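Local coordinates for protein esterase (uncultured bacterium pCosCE1, PDB 7ATL) that hydrolyses carboxylic esters as a family VIII carboxylesterase with a beta-lactamase-like fold, and also shows promiscuous acyltransferase activity, at residues G120-L125 against D160-P165; H113-T118 against D176-V181; P95-A100 against L155-D160; L136-G141 against Y171-D176; D88-W93 against P107-R112. All blocks are in the same frame, centred on the assembly; numbering follows the deposited sequence.

Contact 1: residues G120-L125 against D160-P165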
# COMPACT_ATOMS: atom_id res chain seq x y z
N GLY A 120 4.25 10.74 14.08
CA GLY A 120 5.67 10.94 14.45
C GLY A 120 6.46 9.64 14.38
O GLY A 120 7.66 9.63 14.78
N LEU A 121 5.84 8.59 13.85
CA LEU A 121 6.51 7.29 13.63
C LEU A 121 7.34 7.35 12.35
O LEU A 121 7.18 8.32 11.54
CB LEU A 121 5.44 6.20 13.60
CG LEU A 121 4.68 6.07 14.91
CD1 LEU A 121 3.40 5.25 14.73
CD2 LEU A 121 5.57 5.46 15.98
N ASP A 122 8.22 6.36 12.20
CA ASP A 122 9.17 6.28 11.06
C ASP A 122 9.10 4.88 10.44
O ASP A 122 8.22 4.08 10.82
CB ASP A 122 10.59 6.67 11.51
CG ASP A 122 11.45 7.31 10.42
OD1 ASP A 122 11.00 7.35 9.25
OD2 ASP A 122 12.59 7.73 10.75
N TYR A 123 9.94 4.64 9.45
CA TYR A 123 10.23 3.30 8.89
C TYR A 123 11.73 3.09 9.05
O TYR A 123 12.46 4.08 8.89
CB TYR A 123 9.81 3.24 7.43
CG TYR A 123 8.55 2.49 7.12
CD1 TYR A 123 8.30 1.23 7.66
CD2 TYR A 123 7.63 2.99 6.20
CE1 TYR A 123 7.15 0.52 7.34
CE2 TYR A 123 6.48 2.29 5.86
CZ TYR A 123 6.24 1.06 6.44
OH TYR A 123 5.11 0.39 6.11
N ARG A 124 12.15 1.87 9.36
CA ARG A 124 13.58 1.49 9.47
C ARG A 124 14.23 1.72 8.11
O ARG A 124 15.43 2.12 8.08
CB ARG A 124 13.69 0.03 9.91
CG ARG A 124 15.09 -0.45 10.26
CD ARG A 124 15.01 -1.92 10.64
NE ARG A 124 15.94 -2.68 9.81
CZ ARG A 124 15.65 -3.71 9.02
NH1 ARG A 124 14.42 -4.18 8.92
NH2 ARG A 124 16.62 -4.31 8.35
N LEU A 125 13.48 1.52 7.02
CA LEU A 125 14.00 1.68 5.64
C LEU A 125 14.19 3.17 5.31
O LEU A 125 14.92 3.44 4.32
CB LEU A 125 13.12 0.96 4.62
CG LEU A 125 11.63 1.31 4.61
CD1 LEU A 125 11.37 2.73 4.16
CD2 LEU A 125 10.87 0.36 3.70
N ASP A 160 12.16 6.89 20.05
CA ASP A 160 11.71 8.30 19.99
C ASP A 160 10.74 8.44 18.81
O ASP A 160 11.06 7.96 17.70
CB ASP A 160 12.92 9.23 19.86
CG ASP A 160 13.80 9.29 21.10
OD1 ASP A 160 13.43 8.65 22.14
OD2 ASP A 160 14.85 9.99 21.03
N LEU A 161 9.61 9.11 19.04
CA LEU A 161 8.86 9.80 17.97
C LEU A 161 9.76 10.89 17.40
O LEU A 161 10.64 11.37 18.13
CB LEU A 161 7.58 10.39 18.55
CG LEU A 161 6.58 9.39 19.10
CD1 LEU A 161 5.48 10.10 19.86
CD2 LEU A 161 5.99 8.54 17.97
N LEU A 162 9.53 11.29 16.15
CA LEU A 162 10.34 12.32 15.47
C LEU A 162 9.67 13.69 15.54
O LEU A 162 10.34 14.66 15.21
CB LEU A 162 10.59 11.86 14.03
CG LEU A 162 11.68 10.80 13.96
CD1 LEU A 162 11.12 9.41 14.16
CD2 LEU A 162 12.46 10.90 12.68
N ALA A 163 8.43 13.77 16.00
CA ALA A 163 7.65 15.02 15.97
C ALA A 163 6.33 14.84 16.72
O ALA A 163 5.88 13.68 16.89
CB ALA A 163 7.42 15.45 14.54
N GLU A 164 5.75 15.95 17.19
CA GLU A 164 4.40 15.97 17.82
C GLU A 164 3.42 15.31 16.86
O GLU A 164 3.33 15.69 15.69
CB GLU A 164 3.92 17.39 18.11
CG GLU A 164 3.96 17.78 19.57
CD GLU A 164 3.73 19.27 19.69
OE1 GLU A 164 2.64 19.68 19.24
OE2 GLU A 164 4.65 20.02 20.15
N PRO A 165 2.69 14.26 17.33
CA PRO A 165 1.59 13.68 16.56
C PRO A 165 0.75 14.82 15.97
O PRO A 165 0.42 15.69 16.70
CB PRO A 165 0.86 12.84 17.60
CG PRO A 165 2.01 12.35 18.48
CD PRO A 165 2.95 13.54 18.58
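Gly120 O takes the backbone N-H of Leu162 at 2.9 Å, and this single hydrogen bond, nearly straight at 163°, ties the two loops together. Gly120, at positive phi and without a side chain, brings its CA to 3.7 Å from Ala163 O. Leu161 adds a CA-H...O contact to the carbonyl that Leu162 uses, its CA 3.4 Å from Gly120 O.

Leu162 can be followed outward. Its CB stands 3.8 Å from Gly120 O. A chi1 of -78° tucks CG beside the backbone N, and the chain then forks over the start of the other loop. CD1 reaches back to Gly120 O at 3.5 Å and rests on Asp122 CB at 3.8 Å, while CD2 goes to the carboxylate, 3.7 Å from Asp122 OD2. The Leu162 and Asp122 side chains cross at about a right angle, and the carboxylate has its own partner in Gln127. On the buried side, Leu121 CD2 meets Leu161 CD2 at 3.7 Å, methyl against methyl.

Beyond Asp122 the chain runs on to Tyr123, whose OH is hydrogen-bonded to Lys68 NZ. Ser65, Lys68 and Tyr123 fit the SxxK-plus-tyrosine pattern of serine beta-lactamases and family VIII esterases; the contact sits at the base of the loop that goes on to deliver Tyr123 to this probable active site.

Contact 2: residues H113-T118 against D176-V181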
# COMPACT_ATOMS: atom_id res chain seq x y z
N HIS A 113 -4.04 10.37 13.21
CA HIS A 113 -2.59 10.55 12.98
C HIS A 113 -2.07 9.24 12.37
O HIS A 113 -1.28 9.31 11.40
CB HIS A 113 -1.85 10.97 14.26
CG HIS A 113 -2.33 12.22 14.93
ND1 HIS A 113 -2.39 12.32 16.32
CD2 HIS A 113 -2.74 13.41 14.45
CE1 HIS A 113 -2.81 13.52 16.66
NE2 HIS A 113 -3.03 14.21 15.54
N LEU A 114 -2.46 8.09 12.91
CA LEU A 114 -2.04 6.80 12.29
C LEU A 114 -2.46 6.76 10.80
O LEU A 114 -1.64 6.39 9.96
CB LEU A 114 -2.61 5.60 13.05
CG LEU A 114 -2.08 5.36 14.46
CD1 LEU A 114 -2.63 4.07 15.03
CD2 LEU A 114 -0.56 5.34 14.48
N LEU A 115 -3.70 7.15 10.49
CA LEU A 115 -4.29 7.00 9.13
C LEU A 115 -3.56 7.87 8.10
O LEU A 115 -3.59 7.51 6.91
CB LEU A 115 -5.77 7.39 9.20
CG LEU A 115 -6.64 6.45 10.03
CD1 LEU A 115 -8.05 6.99 10.16
CD2 LEU A 115 -6.68 5.06 9.40
N SER A 116 -2.95 8.99 8.52
CA SER A 116 -2.37 10.01 7.62
C SER A 116 -0.86 10.10 7.85
O SER A 116 -0.22 10.98 7.24
CB SER A 116 -3.05 11.36 7.81
OG SER A 116 -4.42 11.29 7.43
N HIS A 117 -0.30 9.22 8.68
CA HIS A 117 1.17 9.11 8.89
C HIS A 117 1.72 10.42 9.49
O HIS A 117 2.78 10.85 9.05
CB HIS A 117 1.88 8.76 7.57
CG HIS A 117 1.59 7.39 7.07
ND1 HIS A 117 2.20 6.27 7.59
CD2 HIS A 117 0.74 6.95 6.11
CE1 HIS A 117 1.74 5.20 6.97
NE2 HIS A 117 0.83 5.58 6.07
N THR A 118 1.02 10.99 10.46
CA THR A 118 1.43 12.23 11.17
C THR A 118 1.69 11.88 12.64
O THR A 118 1.84 12.82 13.44
CB THR A 118 0.34 13.31 11.06
OG1 THR A 118 -0.85 12.84 11.71
CG2 THR A 118 -0.01 13.68 9.63
N ASP A 176 0.88 -0.53 10.68
CA ASP A 176 1.20 -1.75 11.47
C ASP A 176 0.63 -1.54 12.87
O ASP A 176 0.02 -2.50 13.42
CB ASP A 176 2.70 -2.07 11.48
CG ASP A 176 3.28 -2.46 10.13
OD1 ASP A 176 3.10 -1.66 9.17
OD2 ASP A 176 3.91 -3.55 10.03
N VAL A 177 0.79 -0.34 13.43
CA VAL A 177 0.21 0.02 14.75
C VAL A 177 -1.33 -0.06 14.66
O VAL A 177 -1.93 -0.69 15.55
CB VAL A 177 0.71 1.39 15.26
CG1 VAL A 177 0.09 1.74 16.60
CG2 VAL A 177 2.23 1.41 15.37
N LEU A 178 -1.92 0.48 13.60
CA LEU A 178 -3.39 0.51 13.40
C LEU A 178 -3.92 -0.92 13.45
O LEU A 178 -4.94 -1.17 14.14
CB LEU A 178 -3.71 1.20 12.07
CG LEU A 178 -5.20 1.37 11.77
CD1 LEU A 178 -5.92 2.19 12.84
CD2 LEU A 178 -5.37 2.01 10.41
N GLY A 179 -3.24 -1.84 12.78
CA GLY A 179 -3.58 -3.28 12.77
C GLY A 179 -3.76 -3.83 14.16
O GLY A 179 -4.79 -4.48 14.42
N ALA A 180 -2.81 -3.56 15.05
CA ALA A 180 -2.86 -4.00 16.46
C ALA A 180 -4.03 -3.30 17.16
O ALA A 180 -4.76 -3.96 17.91
CB ALA A 180 -1.54 -3.75 17.13
N VAL A 181 -4.24 -2.02 16.92
CA VAL A 181 -5.44 -1.35 17.50
C VAL A 181 -6.69 -2.11 17.05
O VAL A 181 -7.53 -2.44 17.91
CB VAL A 181 -5.55 0.13 17.10
CG1 VAL A 181 -6.92 0.69 17.45
CG2 VAL A 181 -4.44 0.96 17.73
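Leu114 and Leu178 mark the closest approach of the two backbones, with their CA atoms 6.5 Å apart, where helix 111-116 lies against the first turns of helix 174-186. This is helix-against-helix packing inside the helical part of the beta-lactamase fold, and all five residues that touch are buried. Just past the contact, His117 takes a positive phi in a Schellman motif: Thr118 N bonds back to His113 O at 3.0 Å, and the chain turns off the helix there.

Leu114 does most of the work. Its CG is anti to the carbonyl carbon (chi1 -67°), which sends the branch across toward the other helix, and CD1 alone does the touching. That methyl sits 3.9 Å from Val177 CG1 and 4.3 Å from Leu178 CB, with Val181 CG2 a longer 4.5 Å away, one turn further on from Val177. The side chains of Leu114 and Val177 meet at about a right angle.

Val177 also packs on Leu153 and Leu156 of helix 149-157, while Leu115 leans on Thr72 and Met76 of helix 67-80. His117 lies over the start of helix 174-186, on Ala174 and Ile175, with its ND1 hydrogen-bonded to Ser172 OG. A second apolar touch lies beside the first: Leu178, with chi1 at -177° and CG therefore opposite the backbone N, turns its CD2 toward helix 111-116, where it meets Leu115 CD2 at 3.5 Å.

Contact 3: residues P95-A100 against L155-D160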
# COMPACT_ATOMS: atom_id res chain seq x y z
N PRO A 95 -2.23 -0.05 25.85
CA PRO A 95 -1.80 0.79 26.98
C PRO A 95 -0.28 0.98 27.10
O PRO A 95 0.13 1.96 27.64
CB PRO A 95 -2.37 0.08 28.23
CG PRO A 95 -3.43 -0.91 27.71
CD PRO A 95 -3.10 -1.17 26.25
N TRP A 96 0.50 0.05 26.56
CA TRP A 96 1.99 0.04 26.56
C TRP A 96 2.59 0.84 25.38
O TRP A 96 3.81 1.12 25.41
CB TRP A 96 2.46 -1.42 26.54
CG TRP A 96 1.74 -2.28 25.55
CD1 TRP A 96 0.69 -3.11 25.81
CD2 TRP A 96 1.99 -2.37 24.13
NE1 TRP A 96 0.28 -3.72 24.65
CE2 TRP A 96 1.06 -3.29 23.61
CE3 TRP A 96 2.90 -1.76 23.26
CZ2 TRP A 96 1.02 -3.63 22.26
CZ3 TRP A 96 2.86 -2.10 21.92
CH2 TRP A 96 1.93 -3.03 21.43
N PHE A 97 1.81 1.20 24.36
CA PHE A 97 2.31 2.03 23.23
C PHE A 97 2.24 3.51 23.62
O PHE A 97 1.29 4.24 23.22
CB PHE A 97 1.55 1.74 21.94
CG PHE A 97 2.30 2.19 20.71
CD1 PHE A 97 3.27 1.39 20.14
CD2 PHE A 97 2.09 3.45 20.18
CE1 PHE A 97 4.01 1.82 19.06
CE2 PHE A 97 2.82 3.87 19.09
CZ PHE A 97 3.77 3.05 18.52
N THR A 98 3.26 3.95 24.34
CA THR A 98 3.35 5.33 24.87
C THR A 98 4.72 5.92 24.59
O THR A 98 5.39 6.39 25.50
CB THR A 98 2.99 5.33 26.37
OG1 THR A 98 3.78 4.36 27.03
CG2 THR A 98 1.54 5.00 26.61
N PRO A 99 5.16 5.95 23.31
CA PRO A 99 6.48 6.48 22.96
C PRO A 99 6.64 7.97 23.30
O PRO A 99 5.65 8.69 23.39
CB PRO A 99 6.57 6.29 21.44
CG PRO A 99 5.12 6.24 21.02
CD PRO A 99 4.44 5.47 22.13
N ALA A 100 7.90 8.39 23.43
CA ALA A 100 8.32 9.74 23.85
C ALA A 100 9.02 10.44 22.70
O ALA A 100 9.61 9.75 21.89
CB ALA A 100 9.25 9.60 25.03
N LEU A 155 8.85 -2.98 20.67
CA LEU A 155 10.18 -2.46 20.31
C LEU A 155 10.01 -1.03 19.79
O LEU A 155 10.75 -0.12 20.23
CB LEU A 155 10.86 -3.40 19.30
CG LEU A 155 11.30 -4.77 19.82
CD1 LEU A 155 12.04 -5.54 18.73
CD2 LEU A 155 12.19 -4.68 21.06
N LEU A 156 9.04 -0.82 18.89
CA LEU A 156 8.73 0.51 18.26
C LEU A 156 8.39 1.54 19.36
O LEU A 156 8.80 2.72 19.22
CB LEU A 156 7.57 0.34 17.28
CG LEU A 156 7.10 1.60 16.55
CD1 LEU A 156 8.23 2.24 15.75
CD2 LEU A 156 5.95 1.26 15.62
N ALA A 157 7.67 1.09 20.40
CA ALA A 157 7.22 1.92 21.54
C ALA A 157 8.44 2.53 22.25
O ALA A 157 8.28 3.61 22.84
CB ALA A 157 6.39 1.11 22.51
N GLN A 158 9.59 1.85 22.19
CA GLN A 158 10.83 2.27 22.90
C GLN A 158 11.65 3.27 22.08
O GLN A 158 12.65 3.80 22.61
CB GLN A 158 11.68 1.05 23.25
CG GLN A 158 11.03 0.11 24.25
CD GLN A 158 11.88 -1.13 24.34
OE1 GLN A 158 11.44 -2.24 24.02
NE2 GLN A 158 13.14 -0.93 24.68
N ALA A 159 11.28 3.50 20.82
CA ALA A 159 11.94 4.48 19.95
C ALA A 159 11.33 5.87 20.15
O ALA A 159 10.14 6.01 20.32
CB ALA A 159 11.86 4.03 18.50
N ASP A 160 12.16 6.89 20.05
CA ASP A 160 11.71 8.30 19.99
C ASP A 160 10.74 8.44 18.81
O ASP A 160 11.06 7.96 17.70
CB ASP A 160 12.92 9.23 19.86
CG ASP A 160 13.80 9.29 21.10
OD1 ASP A 160 13.43 8.65 22.14
OD2 ASP A 160 14.85 9.99 21.03
O HOH W 1 6.46 3.05 25.52
O HOH W 2 10.09 6.17 23.19
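A loop laid along the end of a helix, joined by apolar touches and two waters, is what Phe97, Pro99 and Ala157 make here: residues 95-100, from the long connection between helices 67-80 and 111-116, run past the last turn of helix 149-157 on the outer flank of the helical region. The backbones are close, with 4.8 Å between the CA atoms of Pro99 and Ala157.

Phe97 is the centre of an inverse gamma turn, and its CG lies anti to the backbone N (chi1 -161°), which brings the ring to Leu156 and Ala157. Leu156 approaches it at the ring edge, near the plane, with CD2 4.0 Å from Phe97 CE1. Ala157 CB comes in obliquely, 3.9 Å from Phe97 CD1, and also touches Trp96 O. The indole of Trp96 puts its CZ3 at the edge of the phenyl ring too, in plane.

Two waters bridge the backbones. Ala157 O accepts from both: one, at 3.3 Å, donates also to Trp96 O, while the other takes the N-H of Ala100 at 3.1 Å and gives a weak bond to Ala159 O. Pro99 CA adds a CA-H...O contact to Ala157 O. Further along, Asp160 CA makes a similar contact with Ala100 O at 3.2 Å.

Trp96 makes a cation-pi contact with Arg154 of helix 149-157. Phe97 presses on Val177 of helix 174-186, and Leu156 and Ala159 reach Tyr133 of helix 132-136, so the contact sits among helices 149-157, 174-186 and 132-136.

Contact 4: residues L136-G141 against Y171-D176. With EDO (1,2-ethanediol), chain F.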
# COMPACT_ATOMS: atom_id res chain seq x y z
N LEU A 136 17.35 -1.04 17.51
CA LEU A 136 16.31 -1.62 18.39
C LEU A 136 15.78 -2.94 17.82
O LEU A 136 15.11 -3.63 18.57
CB LEU A 136 15.18 -0.61 18.57
CG LEU A 136 15.34 0.31 19.78
CD1 LEU A 136 14.36 1.47 19.71
CD2 LEU A 136 15.18 -0.48 21.08
N GLY A 137 16.03 -3.25 16.55
CA GLY A 137 15.56 -4.51 15.93
C GLY A 137 14.10 -4.44 15.52
O GLY A 137 13.43 -5.49 15.46
N ILE A 138 13.61 -3.24 15.24
CA ILE A 138 12.25 -3.02 14.71
C ILE A 138 12.20 -3.55 13.27
O ILE A 138 13.14 -3.31 12.49
CB ILE A 138 11.90 -1.52 14.83
CG1 ILE A 138 11.77 -1.14 16.30
CG2 ILE A 138 10.66 -1.16 14.03
CD1 ILE A 138 11.97 0.32 16.56
N LYS A 139 11.12 -4.25 12.93
CA LYS A 139 10.89 -4.82 11.58
C LYS A 139 9.88 -3.96 10.83
O LYS A 139 8.94 -3.43 11.44
CB LYS A 139 10.46 -6.28 11.75
CG LYS A 139 11.45 -7.15 12.52
CD LYS A 139 12.83 -7.24 11.87
CE LYS A 139 13.95 -7.58 12.83
NZ LYS A 139 15.25 -7.19 12.25
N ASP A 140 10.06 -3.83 9.52
CA ASP A 140 9.19 -2.99 8.66
C ASP A 140 8.04 -3.83 8.08
O ASP A 140 7.18 -3.22 7.45
CB ASP A 140 10.00 -2.32 7.55
CG ASP A 140 10.86 -1.15 8.01
OD1 ASP A 140 10.58 -0.59 9.12
OD2 ASP A 140 11.78 -0.76 7.22
N GLY A 141 8.03 -5.15 8.29
CA GLY A 141 6.93 -6.04 7.83
C GLY A 141 7.26 -6.89 6.60
O GLY A 141 6.41 -7.71 6.23
N TYR A 171 6.13 9.04 6.26
CA TYR A 171 5.69 7.68 5.89
C TYR A 171 6.21 6.72 6.95
O TYR A 171 7.38 6.82 7.29
CB TYR A 171 6.20 7.30 4.50
CG TYR A 171 5.48 6.14 3.90
CD1 TYR A 171 4.10 6.06 3.89
CD2 TYR A 171 6.19 5.13 3.28
CE1 TYR A 171 3.44 4.99 3.31
CE2 TYR A 171 5.55 4.05 2.71
CZ TYR A 171 4.17 3.98 2.72
OH TYR A 171 3.57 2.91 2.12
N SER A 172 5.36 5.83 7.45
CA SER A 172 5.62 5.22 8.77
C SER A 172 5.04 3.82 8.90
O SER A 172 4.25 3.36 8.07
CB SER A 172 5.11 6.14 9.84
OG SER A 172 3.71 6.00 9.99
N LEU A 173 5.46 3.17 9.98
CA LEU A 173 4.87 1.94 10.55
C LEU A 173 3.49 2.21 11.15
O LEU A 173 3.00 1.32 11.84
CB LEU A 173 5.84 1.46 11.63
CG LEU A 173 7.02 0.65 11.11
CD1 LEU A 173 8.08 0.50 12.21
CD2 LEU A 173 6.55 -0.71 10.61
N ALA A 174 2.88 3.37 10.91
CA ALA A 174 1.61 3.72 11.59
C ALA A 174 0.54 2.67 11.30
O ALA A 174 -0.30 2.44 12.19
CB ALA A 174 1.11 5.10 11.19
N ILE A 175 0.51 2.10 10.10
CA ILE A 175 -0.61 1.19 9.71
C ILE A 175 -0.37 -0.18 10.38
O ILE A 175 -1.36 -0.87 10.64
CB ILE A 175 -0.83 1.14 8.18
CG1 ILE A 175 -1.06 2.53 7.60
CG2 ILE A 175 -2.00 0.23 7.82
CD1 ILE A 175 -2.19 3.29 8.27
N ASP A 176 0.88 -0.53 10.68
CA ASP A 176 1.20 -1.75 11.47
C ASP A 176 0.63 -1.54 12.87
O ASP A 176 0.02 -2.50 13.42
CB ASP A 176 2.70 -2.07 11.48
CG ASP A 176 3.28 -2.46 10.13
OD1 ASP A 176 3.10 -1.66 9.17
OD2 ASP A 176 3.91 -3.55 10.03
C1 EDO F . 17.07 -4.57 12.79
O1 EDO F . 15.65 -4.56 12.52
C2 EDO F . 17.90 -3.87 11.77
O2 EDO F . 19.29 -3.97 11.96
O HOH W 3 6.06 -4.25 11.15
O HOH W 4 4.80 -1.95 7.12
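Leu173 is the hub, and both its methyls come against the loop 136-141. CD1 touches Ile138 CG2 at 3.6 Å, the two side chains meeting at a slant, while CD2 lies by the backbone, 3.7 Å from Lys139 O and 4.0 Å from Asp140 CA. A chi1 of -82° sets the fork on the side of the backbone N, facing this loop. The other link is through water. Asp176 OD1 and Asp140 O share one water that donates to each at 2.7 Å; a second donates to Lys139 O and Asp176 OD2, although its 2.5 Å to OD2 is doubtfully short.

Leu173 holds the N-cap position of helix 174-186. It is also the middle residue of an ST turn, in which Ser172 OG accepts from Ala174 N at 2.9 Å. Tyr171, just before the turn, has its OH hydrogen-bonded to Ser65 OG and Lys68 NZ of the probable SxxK site.

Further out, Asp140 OD1 receives the N-H of Arg124, and Asp176 OD2 has a direct partner in Ser262 OG. Lys139 bends at chi2 and leads away from the contact to an ethanediol, probably from the crystallisation liquor, with NZ 2.7 Å from its O1.

Contact 5: residues D88-W93 against P107-R112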
# COMPACT_ATOMS: atom_id res chain seq x y z
N ASP A 88 -9.65 8.84 19.08
CA ASP A 88 -9.16 7.91 20.13
C ASP A 88 -7.64 7.98 20.18
O ASP A 88 -6.99 8.00 19.10
CB ASP A 88 -9.58 6.48 19.83
CG ASP A 88 -11.06 6.25 20.07
OD1 ASP A 88 -11.78 7.26 20.25
OD2 ASP A 88 -11.46 5.07 20.07
N THR A 89 -7.08 7.97 21.38
CA THR A 89 -5.63 7.78 21.58
C THR A 89 -5.28 6.34 21.21
O THR A 89 -6.18 5.48 21.24
CB THR A 89 -5.21 8.14 23.01
OG1 THR A 89 -5.82 7.20 23.89
CG2 THR A 89 -5.58 9.56 23.35
N VAL A 90 -4.03 6.09 20.85
CA VAL A 90 -3.53 4.72 20.60
C VAL A 90 -3.42 4.02 21.95
O VAL A 90 -3.89 2.87 22.08
CB VAL A 90 -2.20 4.74 19.83
CG1 VAL A 90 -1.61 3.35 19.70
CG2 VAL A 90 -2.37 5.37 18.45
N SER A 91 -2.86 4.72 22.93
CA SER A 91 -2.63 4.18 24.29
C SER A 91 -3.95 3.66 24.91
O SER A 91 -3.91 2.73 25.73
CB SER A 91 -1.89 5.20 25.15
OG SER A 91 -2.74 6.23 25.67
N ARG A 92 -5.10 4.21 24.51
CA ARG A 92 -6.43 3.71 24.95
C ARG A 92 -6.61 2.23 24.55
O ARG A 92 -7.24 1.47 25.32
CB ARG A 92 -7.54 4.56 24.33
CG ARG A 92 -8.95 4.10 24.63
CD ARG A 92 -9.92 5.16 24.16
NE ARG A 92 -11.32 4.81 24.32
CZ ARG A 92 -12.33 5.65 24.10
NH1 ARG A 92 -12.08 6.89 23.71
NH2 ARG A 92 -13.57 5.25 24.28
N TRP A 93 -6.09 1.86 23.39
CA TRP A 93 -6.25 0.51 22.80
C TRP A 93 -5.01 -0.36 23.07
O TRP A 93 -5.17 -1.58 23.28
CB TRP A 93 -6.57 0.67 21.31
CG TRP A 93 -7.91 1.29 21.09
CD1 TRP A 93 -8.19 2.57 20.72
CD2 TRP A 93 -9.17 0.65 21.34
NE1 TRP A 93 -9.55 2.77 20.68
CE2 TRP A 93 -10.17 1.60 21.05
CE3 TRP A 93 -9.55 -0.62 21.75
CZ2 TRP A 93 -11.53 1.28 21.15
CZ3 TRP A 93 -10.88 -0.93 21.86
CH2 TRP A 93 -11.86 0.01 21.56
N PRO A 107 3.52 12.38 24.10
CA PRO A 107 2.31 13.00 23.58
C PRO A 107 1.35 11.92 23.12
O PRO A 107 1.77 10.89 22.58
CB PRO A 107 2.81 13.85 22.41
CG PRO A 107 4.00 13.08 21.91
CD PRO A 107 4.61 12.41 23.12
N PRO A 108 0.03 12.14 23.29
CA PRO A 108 -0.97 11.20 22.80
C PRO A 108 -0.93 11.17 21.27
O PRO A 108 -0.64 12.20 20.64
CB PRO A 108 -2.31 11.71 23.36
CG PRO A 108 -2.05 13.18 23.69
CD PRO A 108 -0.56 13.33 23.92
N ILE A 109 -1.12 9.98 20.72
CA ILE A 109 -1.25 9.74 19.26
C ILE A 109 -2.71 9.42 19.02
O ILE A 109 -3.27 8.55 19.73
CB ILE A 109 -0.36 8.58 18.77
CG1 ILE A 109 1.14 8.84 18.96
CG2 ILE A 109 -0.70 8.25 17.32
CD1 ILE A 109 2.00 7.58 18.90
N LYS A 110 -3.29 10.09 18.04
CA LYS A 110 -4.70 9.86 17.67
C LYS A 110 -4.74 8.93 16.46
O LYS A 110 -3.81 8.96 15.65
CB LYS A 110 -5.42 11.17 17.37
CG LYS A 110 -5.75 12.03 18.58
CD LYS A 110 -5.89 13.49 18.18
CE LYS A 110 -6.80 14.27 19.08
NZ LYS A 110 -7.67 15.18 18.30
N ILE A 111 -5.83 8.16 16.36
CA ILE A 111 -6.12 7.26 15.21
C ILE A 111 -5.99 8.07 13.92
O ILE A 111 -5.41 7.55 12.97
CB ILE A 111 -7.49 6.58 15.40
CG1 ILE A 111 -7.56 5.78 16.70
CG2 ILE A 111 -7.84 5.71 14.22
CD1 ILE A 111 -6.52 4.68 16.81
N ARG A 112 -6.46 9.32 13.86
CA ARG A 112 -6.39 10.08 12.59
C ARG A 112 -4.92 10.33 12.21
O ARG A 112 -4.61 10.55 11.01
CB ARG A 112 -7.15 11.42 12.66
CG ARG A 112 -6.68 12.35 13.78
CD ARG A 112 -7.34 13.71 13.69
NE ARG A 112 -8.73 13.65 14.13
CZ ARG A 112 -9.80 13.68 13.34
NH1 ARG A 112 -9.69 13.74 12.02
NH2 ARG A 112 -11.00 13.62 13.88
O HOH W 5 -1.56 7.56 22.49
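Val90 and Ile109 cross obliquely, methyl to methyl, with Val90 CG2 3.5 Å from Ile109 CG2. Each of these branches points into the protein, where both residues also rest on Leu114 of helix 111-116. On the outer side, Thr89 CG2 touches Pro108 CB at 3.9 Å. Asp88 faces Ile111 with its CB against CG1.

Two backbone bonds hold the chains in register. Val90 N gives to Ile109 O at 2.8 Å and Ile111 N to Asp88 O at 3.0 Å. Between them Thr89 and Lys110 form a non-hydrogen-bonded antiparallel pair, their CA atoms 4.5 Å apart, each sending its CA-H toward the carbonyl beside the other. A water joins Ser91 N and Ile109 N at the far end.

Within 88-93 the side chains fold back on one another. The indole of Trp93 gives NE1 to Asp88 OD2 at 3.1 Å; the oxygen lies in the ring plane but is met on its anti side. Arg92 is paired with the same carboxylate by charge alone, since OD1 lies well out of the guanidinium plane. Thr89, its OG1 placed between backbone N and carbonyl carbon (chi1 66°), accepts from Arg92 N in an ST motif.

The result is a single antiparallel beta bridge, Thr89 with Lys110, immediately before helix 111-116, of which Lys110 is the N-cap.

Overall arrangement
All five contacts lie on one side of the chain's centre, in the helical region away from the seven-stranded antiparallel sheet. Contact 5 closes first along the chain and comes in series before contacts 1, 2 and 4; contacts 1 and 4 cross each other and are both nested inside the loop closed by contact 2, and contact 3 crosses all the others. Contacts 2 and 4 share helix 174-186, contacts 2 and 5 helix 111-116. Centres of contacts 2 and 5 are about 9 Å apart, those of contacts 4 and 5 about 17 Å. Val177 ties contacts 1, 2, 3 and 5 together, while contacts 1 and 4 carry Tyr123 and Tyr171 toward the probable SxxK site.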